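Local coordinates for protein shikimate 5-dehydrogenase (PDB 4XIJ) that probably catalyses the NADP-dependent interconversion of 3-dehydroshikimate and shikimate, the fourth step of chorismate biosynthesis, at residues V150-A163 and A170-I182. Numbering follows the deposited sequence. Where two conformers were deposited one is given.
Sequences VQRITIVARDEGKA and ARRCGAQGGWCDI. With EDO (1,2-ethanediol), chain B; SO4 (sulfate ion), chain G.
Trp179 and Ala157 illustrate how an indole ties an edge strand, here 176-181, to the turn before a helix. With CG anti to the backbone N (chi1 169°), the Trp179 indole reaches along to the turn after strand 152-157, where Trp179 NE1 donates to Ala157 O at 3.0 Å. That carbonyl is gripped twice: Ile182 N reaches the same oxygen from the opposite face of its plane, and both donors stand well out of that plane rather than on a lone pair. Glu160 covers one face of the indole, its CB 3.8 Å from the centroid of the six-membered ring in a CH-pi contact, while its carboxylate lies only 20° from parallel to the ring. Ala163 CB presses on Trp179 CD1 at 3.2 Å, a tight fit.

Between Arg152 and Ala157 the two strands run parallel, joined by regular backbone bonds such as Cys180 N to Ile155 O (2.8 Å). Packing is close on both faces: Val156 CG1 meets Ile182 CG1 at 3.7 Å, and Ile153 CD1 touches Ala170 CB and Ala175 CB, Ile153 also packing on Leu145 of helix 138-147.

The looser side lies toward the start of the strands. There Arg152 bends at chi3 (-73°), laying its guanidinium face over Gln176 CB, and a water that donates to Gly177 O is only weakly held by Arg152 NH1. Arg171 NH2 also donates to Gly177 O, while its guanidinium grips a sulfate, probably from the crystallisation liquor.

Strand 152-157, helix 160-172 and strand 176-181 thus form a beta-alpha-beta unit at the edge of the parallel, Rossmann-type sheet, consistent with an NADP-binding domain.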
ATOM      1  N   VAL A 150      -3.592  -8.863  14.242  1.00  8.18           N
ATOM      2  CA  VAL A 150      -4.975  -9.361  14.275  0.56  9.12           C
ATOM      3  C   VAL A 150      -4.971 -10.864  14.468  1.00  9.91           C
ATOM      4  O   VAL A 150      -4.055 -11.573  14.061  1.00 12.26           O
ATOM      5  CB  VAL A 150      -5.778  -9.087  13.012  0.56  9.39           C
ATOM      6  CG1 VAL A 150      -5.921  -7.596  12.718  0.56  9.97           C
ATOM      7  CG2 VAL A 150      -5.204  -9.893  11.875  0.56  9.46           C
ATOM      8  N   GLN A 151      -5.990 -11.346  15.156  1.00  9.62           N
ATOM      9  CA  GLN A 151      -6.105 -12.779  15.354  0.51 10.13           C
ATOM     10  C   GLN A 151      -6.767 -13.460  14.135  1.00  9.49           C
ATOM     11  O   GLN A 151      -6.350 -14.558  13.751  1.00 10.61           O
ATOM     12  CB  GLN A 151      -6.879 -13.064  16.657  0.51 11.96           C
ATOM     13  CG  GLN A 151      -6.991 -14.552  17.014  0.51 13.67           C
ATOM     14  CD  GLN A 151      -8.203 -15.162  16.388  0.51 16.58           C
ATOM     15  OE1 GLN A 151      -9.158 -14.453  16.085  0.51 18.74           O
ATOM     16  NE2 GLN A 151      -8.183 -16.469  16.178  0.51 17.65           N
ATOM     17  N   ARG A 152      -7.756 -12.810  13.511  1.00  9.83           N
ATOM     18  CA  ARG A 152      -8.477 -13.413  12.393  1.00 10.43           C
ATOM     19  C   ARG A 152      -8.627 -12.403  11.255  1.00  9.38           C
ATOM     20  O   ARG A 152      -8.983 -11.238  11.492  1.00 11.55           O
ATOM     21  CB  ARG A 152      -9.872 -13.878  12.834  1.00 12.05           C
ATOM     22  CG  ARG A 152     -10.685 -14.496  11.684  1.00 14.35           C
ATOM     23  CD  ARG A 152     -11.991 -15.183  12.115  1.00 16.89           C
ATOM     24  NE  ARG A 152     -11.712 -16.458  12.795  1.00 20.27           N
ATOM     25  CZ  ARG A 152     -11.468 -17.625  12.186  1.00 22.49           C
ATOM     26  NH1 ARG A 152     -11.447 -17.716  10.858  1.00 23.13           N
ATOM     27  NH2 ARG A 152     -11.219 -18.713  12.912  1.00 23.86           N
ATOM     28  N   ILE A 153      -8.387 -12.849  10.030  1.00  8.40           N
ATOM     29  CA  ILE A 153      -8.601 -12.068   8.830  1.00  8.09           C
ATOM     30  C   ILE A 153      -9.656 -12.759   7.995  1.00  8.26           C
ATOM     31  O   ILE A 153      -9.500 -13.937   7.633  1.00  9.60           O
ATOM     32  CB  ILE A 153      -7.289 -11.945   8.030  1.00  8.60           C
ATOM     33  CG1 ILE A 153      -6.244 -11.219   8.880  1.00  9.83           C
ATOM     34  CG2 ILE A 153      -7.530 -11.203   6.753  1.00 10.04           C
ATOM     35  CD1 ILE A 153      -4.833 -11.263   8.308  1.00 11.25           C
ATOM     36  N   THR A 154     -10.764 -12.071   7.755  1.00  8.89           N
ATOM     37  CA  THR A 154     -11.837 -12.619   6.922  1.00  9.36           C
ATOM     38  C   THR A 154     -11.845 -11.885   5.575  1.00  8.73           C
ATOM     39  O   THR A 154     -11.924 -10.639   5.524  1.00  9.59           O
ATOM     40  CB  THR A 154     -13.208 -12.468   7.619  1.00  9.60           C
ATOM     41  OG1 THR A 154     -13.166 -13.128   8.886  1.00 11.09           O
ATOM     42  CG2 THR A 154     -14.382 -13.041   6.788  1.00 10.67           C
ATOM     43  N   ILE A 155     -11.799 -12.653   4.493  1.00  8.72           N
ATOM     44  CA  ILE A 155     -11.806 -12.101   3.139  1.00  8.10           C
ATOM     45  C   ILE A 155     -13.267 -12.041   2.708  1.00  8.99           C
ATOM     46  O   ILE A 155     -13.934 -13.076   2.548  1.00 10.93           O
ATOM     47  CB  ILE A 155     -11.002 -12.970   2.158  1.00  9.47           C
ATOM     48  CG1 ILE A 155      -9.603 -13.258   2.696  1.00  9.51           C
ATOM     49  CG2 ILE A 155     -10.925 -12.285   0.765  1.00 11.02           C
ATOM     50  CD1 ILE A 155      -8.669 -12.028   2.961  1.00 10.10           C
ATOM     51  N   VAL A 156     -13.776 -10.832   2.542  1.00  8.32           N
ATOM     52  CA  VAL A 156     -15.172 -10.602   2.140  1.00  9.43           C
ATOM     53  C   VAL A 156     -15.143 -10.290   0.677  1.00 10.22           C
ATOM     54  O   VAL A 156     -14.706  -9.214   0.265  1.00  9.99           O
ATOM     55  CB  VAL A 156     -15.801  -9.454   2.979  1.00  9.74           C
ATOM     56  CG1 VAL A 156     -17.185  -9.118   2.509  1.00 10.34           C
ATOM     57  CG2 VAL A 156     -15.763  -9.792   4.491  1.00 10.80           C
ATOM     58  N   ALA A 157     -15.562 -11.244  -0.130  1.00 10.09           N
ATOM     59  CA  ALA A 157     -15.424 -11.092  -1.568  1.00  9.86           C
ATOM     60  C   ALA A 157     -16.405 -12.020  -2.266  1.00 10.14           C
ATOM     61  O   ALA A 157     -16.973 -12.939  -1.660  1.00 10.97           O
ATOM     62  CB  ALA A 157     -13.972 -11.410  -2.031  1.00 11.48           C
ATOM     63  N   ARG A 158     -16.588 -11.794  -3.553  1.00 10.76           N
ATOM     64  CA  ARG A 158     -17.505 -12.590  -4.352  0.78 11.25           C
ATOM     65  C   ARG A 158     -16.912 -13.888  -4.867  1.00 11.58           C
ATOM     66  O   ARG A 158     -17.609 -14.912  -4.981  1.00 13.83           O
ATOM     67  CB  ARG A 158     -17.961 -11.763  -5.553  0.78 12.64           C
ATOM     68  CG  ARG A 158     -18.938 -12.477  -6.450  0.78 15.79           C
ATOM     69  CD  ARG A 158     -19.473 -11.537  -7.550  0.78 16.34           C
ATOM     70  NE  ARG A 158     -20.213 -10.424  -6.952  0.78 16.93           N
ATOM     71  CZ  ARG A 158     -19.780  -9.166  -6.877  0.78 17.54           C
ATOM     72  NH1 ARG A 158     -18.612  -8.812  -7.414  0.78 17.02           N
ATOM     73  NH2 ARG A 158     -20.530  -8.267  -6.243  0.78 17.62           N
ATOM     74  N   ASP A 159     -15.624 -13.854  -5.222  1.00 11.42           N
ATOM     75  CA  ASP A 159     -14.999 -14.990  -5.894  1.00 11.90           C
ATOM     76  C   ASP A 159     -14.298 -15.875  -4.881  1.00 11.57           C
ATOM     77  O   ASP A 159     -13.327 -15.488  -4.279  1.00 11.23           O
ATOM     78  CB  ASP A 159     -14.015 -14.511  -6.974  1.00 12.18           C
ATOM     79  CG  ASP A 159     -13.599 -15.630  -7.883  1.00 11.88           C
ATOM     80  OD1 ASP A 159     -14.312 -15.870  -8.895  1.00 11.68           O
ATOM     81  OD2 ASP A 159     -12.588 -16.294  -7.544  1.00 12.88           O
ATOM     82  N   GLU A 160     -14.836 -17.066  -4.641  1.00 12.61           N
ATOM     83  CA  GLU A 160     -14.276 -17.946  -3.634  1.00 13.71           C
ATOM     84  C   GLU A 160     -12.861 -18.411  -3.977  1.00 13.33           C
ATOM     85  O   GLU A 160     -12.035 -18.592  -3.094  1.00 13.22           O
ATOM     86  CB  GLU A 160     -15.204 -19.152  -3.469  1.00 17.02           C
ATOM     87  CG  GLU A 160     -14.753 -20.158  -2.387  1.00 21.28           C
ATOM     88  CD  GLU A 160     -15.816 -21.214  -2.051  1.00 25.93           C
ATOM     89  OE1 GLU A 160     -16.869 -21.299  -2.757  1.00 27.30           O
ATOM     90  OE2 GLU A 160     -15.605 -21.962  -1.059  1.00 28.61           O
ATOM     91  N   GLY A 161     -12.565 -18.555  -5.255  1.00 13.78           N
ATOM     92  CA  GLY A 161     -11.238 -18.984  -5.686  1.00 13.88           C
ATOM     93  C   GLY A 161     -10.174 -17.952  -5.364  1.00 13.98           C
ATOM     94  O   GLY A 161      -9.133 -18.266  -4.753  1.00 14.53           O
ATOM     95  N   LYS A 162     -10.432 -16.694  -5.713  1.00 13.88           N
ATOM     96  CA  LYS A 162      -9.463 -15.624  -5.394  1.00 14.55           C
ATOM     97  C   LYS A 162      -9.395 -15.427  -3.904  1.00 13.73           C
ATOM     98  O   LYS A 162      -8.339 -15.185  -3.331  1.00 15.82           O
ATOM     99  CB  LYS A 162      -9.816 -14.309  -6.115  1.00 15.60           C
ATOM    100  CG  LYS A 162      -9.612 -14.464  -7.653  1.00 18.51           C
ATOM    101  CD  LYS A 162      -9.676 -13.123  -8.341  1.00 21.88           C
ATOM    102  CE  LYS A 162      -8.298 -12.429  -8.256  1.00 24.70           C
ATOM    103  NZ  LYS A 162      -8.266 -11.028  -8.807  1.00 25.78           N
ATOM    104  N   ALA A 163     -10.525 -15.569  -3.238  1.00 13.66           N
ATOM    105  CA  ALA A 163     -10.490 -15.415  -1.793  1.00 14.46           C
ATOM    106  C   ALA A 163      -9.654 -16.498  -1.113  1.00 15.62           C
ATOM    107  O   ALA A 163      -8.971 -16.235  -0.129  1.00 16.62           O
ATOM    108  CB  ALA A 163     -11.908 -15.412  -1.235  1.00 14.15           C
ATOM    109  N   ALA A 170      -3.234 -15.404   4.621  1.00 10.44           N
ATOM    110  CA  ALA A 170      -3.445 -15.034   6.020  1.00  8.80           C
ATOM    111  C   ALA A 170      -2.898 -16.089   6.972  1.00 10.15           C
ATOM    112  O   ALA A 170      -2.276 -15.774   7.990  1.00 10.28           O
ATOM    113  CB  ALA A 170      -4.937 -14.795   6.265  1.00  9.50           C
ATOM    114  N   ARG A 171      -3.174 -17.346   6.673  1.00 11.17           N
ATOM    115  CA  ARG A 171      -2.670 -18.406   7.520  1.00 12.31           C
ATOM    116  C   ARG A 171      -1.150 -18.522   7.488  1.00 12.90           C
ATOM    117  O   ARG A 171      -0.522 -18.765   8.541  1.00 14.47           O
ATOM    118  CB  ARG A 171      -3.318 -19.715   7.114  1.00 12.27           C
ATOM    119  CG  ARG A 171      -4.806 -19.722   7.425  1.00 12.23           C
ATOM    120  CD  ARG A 171      -5.520 -20.918   6.816  1.00 15.33           C
ATOM    121  NE  ARG A 171      -6.948 -20.900   7.119  1.00 15.43           N
ATOM    122  CZ  ARG A 171      -7.876 -21.603   6.448  1.00 17.02           C
ATOM    123  NH1 ARG A 171      -7.544 -22.370   5.403  1.00 17.38           N
ATOM    124  NH2 ARG A 171      -9.161 -21.507   6.789  1.00 17.64           N
ATOM    125  N   ARG A 172      -0.539 -18.340   6.311  1.00 13.79           N
ATOM    126  CA  ARG A 172       0.926 -18.375   6.244  0.55 14.88           C
ATOM    127  C   ARG A 172       1.549 -17.228   7.047  1.00 15.13           C
ATOM    128  O   ARG A 172       2.673 -17.373   7.548  1.00 15.85           O
ATOM    129  CB  ARG A 172       1.422 -18.340   4.787  0.55 16.43           C
ATOM    130  CG  ARG A 172       1.044 -19.586   3.953  0.55 18.84           C
ATOM    131  CD  ARG A 172       1.782 -19.643   2.593  0.55 20.17           C
ATOM    132  NE  ARG A 172       1.682 -18.396   1.811  0.55 21.33           N
ATOM    133  CZ  ARG A 172       0.760 -18.163   0.886  0.55 21.69           C
ATOM    134  NH1 ARG A 172      -0.131 -19.079   0.575  0.55 22.19           N
ATOM    135  NH2 ARG A 172       0.763 -17.026   0.233  0.55 22.15           N
ATOM    136  N   CYS A 173       0.803 -16.136   7.217  1.00 13.73           N
ATOM    137  CA  CYS A 173       1.264 -15.020   8.040  1.00 13.26           C
ATOM    138  C   CYS A 173       1.063 -15.251   9.536  1.00 13.54           C
ATOM    139  O   CYS A 173       1.476 -14.406  10.329  1.00 15.96           O
ATOM    140  CB  CYS A 173       0.546 -13.713   7.688  1.00 14.06           C
ATOM    141  SG  CYS A 173       0.901 -13.074   6.052  1.00 15.26           S
ATOM    142  N   GLY A 174       0.410 -16.351   9.908  1.00 13.65           N
ATOM    143  CA  GLY A 174       0.233 -16.708  11.308  1.00 13.28           C
ATOM    144  C   GLY A 174      -1.156 -16.463  11.881  1.00 13.12           C
ATOM    145  O   GLY A 174      -1.435 -16.825  13.024  1.00 14.49           O
ATOM    146  N   ALA A 175      -2.043 -15.838  11.102  1.00 12.67           N
ATOM    147  CA  ALA A 175      -3.391 -15.516  11.580  1.00 11.94           C
ATOM    148  C   ALA A 175      -4.379 -16.647  11.260  1.00 11.74           C
ATOM    149  O   ALA A 175      -4.076 -17.540  10.468  1.00 13.66           O
ATOM    150  CB  ALA A 175      -3.867 -14.198  10.947  1.00 12.30           C
ATOM    151  N   GLN A 176      -5.564 -16.605  11.865  1.00 12.09           N
ATOM    152  CA  GLN A 176      -6.691 -17.394  11.358  1.00 13.02           C
ATOM    153  C   GLN A 176      -7.278 -16.684  10.159  1.00 11.11           C
ATOM    154  O   GLN A 176      -7.193 -15.444  10.068  1.00 11.84           O
ATOM    155  CB  GLN A 176      -7.746 -17.579  12.437  1.00 16.45           C
ATOM    156  CG  GLN A 176      -7.149 -18.269  13.679  1.00 21.90           C
ATOM    157  CD  GLN A 176      -6.350 -19.529  13.314  1.00 27.77           C
ATOM    158  OE1 GLN A 176      -6.914 -20.475  12.757  1.00 30.59           O
ATOM    159  NE2 GLN A 176      -5.034 -19.543  13.622  1.00 28.60           N
ATOM    160  N   GLY A 177      -7.821 -17.455   9.218  1.00 11.52           N
ATOM    161  CA  GLY A 177      -8.399 -16.859   8.032  1.00 11.97           C
ATOM    162  C   GLY A 177      -9.608 -17.601   7.546  1.00 11.61           C
ATOM    163  O   GLY A 177      -9.747 -18.819   7.796  1.00 12.78           O
ATOM    164  N   GLY A 178     -10.451 -16.900   6.802  1.00 10.05           N
ATOM    165  CA  GLY A 178     -11.581 -17.553   6.168  1.00 10.36           C
ATOM    166  C   GLY A 178     -12.220 -16.595   5.193  1.00 10.82           C
ATOM    167  O   GLY A 178     -11.881 -15.397   5.138  1.00 12.02           O
ATOM    168  N   TRP A 179     -13.131 -17.144   4.412  1.00 12.22           N
ATOM    169  CA  TRP A 179     -13.854 -16.427   3.349  1.00 11.82           C
ATOM    170  C   TRP A 179     -15.295 -16.206   3.739  1.00 11.12           C
ATOM    171  O   TRP A 179     -15.960 -17.115   4.300  1.00 13.64           O
ATOM    172  CB  TRP A 179     -13.823 -17.229   2.019  1.00 13.28           C
ATOM    173  CG  TRP A 179     -14.752 -16.699   0.944  1.00 13.44           C
ATOM    174  CD1 TRP A 179     -14.685 -15.477   0.361  1.00 13.07           C
ATOM    175  CD2 TRP A 179     -15.841 -17.378   0.324  1.00 14.78           C
ATOM    176  NE1 TRP A 179     -15.654 -15.347  -0.579  1.00 14.11           N
ATOM    177  CE2 TRP A 179     -16.398 -16.491  -0.620  1.00 14.89           C
ATOM    178  CE3 TRP A 179     -16.420 -18.637   0.493  1.00 16.65           C
ATOM    179  CZ2 TRP A 179     -17.493 -16.820  -1.422  1.00 16.01           C
ATOM    180  CZ3 TRP A 179     -17.527 -18.975  -0.304  1.00 18.37           C
ATOM    181  CH2 TRP A 179     -18.051 -18.059  -1.251  1.00 17.93           C
ATOM    182  N   CYS A 180     -15.790 -15.006   3.434  1.00 11.30           N
ATOM    183  CA  CYS A 180     -17.199 -14.665   3.591  1.00 11.94           C
ATOM    184  C   CYS A 180     -17.699 -14.137   2.234  1.00 10.41           C
ATOM    185  O   CYS A 180     -17.139 -13.169   1.710  1.00 11.73           O
ATOM    186  CB  CYS A 180     -17.365 -13.619   4.702  1.00 13.85           C
ATOM    187  SG  CYS A 180     -19.043 -13.114   4.928  1.00 16.60           S
ATOM    188  N   ASP A 181     -18.701 -14.791   1.632  1.00 11.56           N
ATOM    189  CA  ASP A 181     -19.301 -14.269   0.401  1.00 12.16           C
ATOM    190  C   ASP A 181     -19.903 -12.896   0.676  1.00 12.53           C
ATOM    191  O   ASP A 181     -20.809 -12.767   1.507  1.00 13.29           O
ATOM    192  CB  ASP A 181     -20.384 -15.244  -0.088  1.00 14.48           C
ATOM    193  CG  ASP A 181     -20.882 -14.939  -1.482  1.00 17.94           C
ATOM    194  OD1 ASP A 181     -20.692 -13.826  -2.000  1.00 18.87           O
ATOM    195  OD2 ASP A 181     -21.503 -15.843  -2.070  1.00 21.69           O
ATOM    196  N   ILE A 182     -19.449 -11.874  -0.051  1.00 11.56           N
ATOM    197  CA  ILE A 182     -19.950 -10.531   0.144  1.00 13.43           C
ATOM    198  C   ILE A 182     -21.438 -10.439  -0.112  1.00 14.67           C
ATOM    199  O   ILE A 182     -22.121  -9.616   0.527  1.00 15.48           O
ATOM    200  CB  ILE A 182     -19.156  -9.527  -0.751  1.00 13.57           C
ATOM    201  CG1 ILE A 182     -19.355  -8.068  -0.303  1.00 14.46           C
ATOM    202  CG2 ILE A 182     -19.443  -9.713  -2.274  1.00 13.07           C
ATOM    203  CD1 ILE A 182     -18.403  -7.103  -1.044  1.00 16.56           C
TER
HETATM  204  C1  EDO B 301       1.859 -20.315   9.753  1.00 39.80           C
HETATM  205  O1  EDO B 301       2.706 -19.151   9.911  1.00 39.41           O
HETATM  206  C2  EDO B 301       0.857 -20.453  10.900  1.00 39.36           C
HETATM  207  O2  EDO B 301       1.294 -21.311  11.986  1.00 38.48           O
HETATM  208  S   SO4 G 306     -11.027 -23.663   4.585  0.58 52.96           S
HETATM  209  O1  SO4 G 306     -11.465 -22.417   5.222  0.58 53.05           O
HETATM  210  O2  SO4 G 306     -11.985 -24.025   3.539  0.58 53.16           O
HETATM  211  O3  SO4 G 306      -9.700 -23.492   3.992  0.58 52.65           O
HETATM  212  O4  SO4 G 306     -10.982 -24.738   5.569  0.58 52.88           O
HETATM  213  O   HOH W   1     -12.211 -20.347   8.695  1.00 42.85           O
HETATM  214  O   HOH W   2     -20.160 -15.740  -4.672  1.00 23.75           O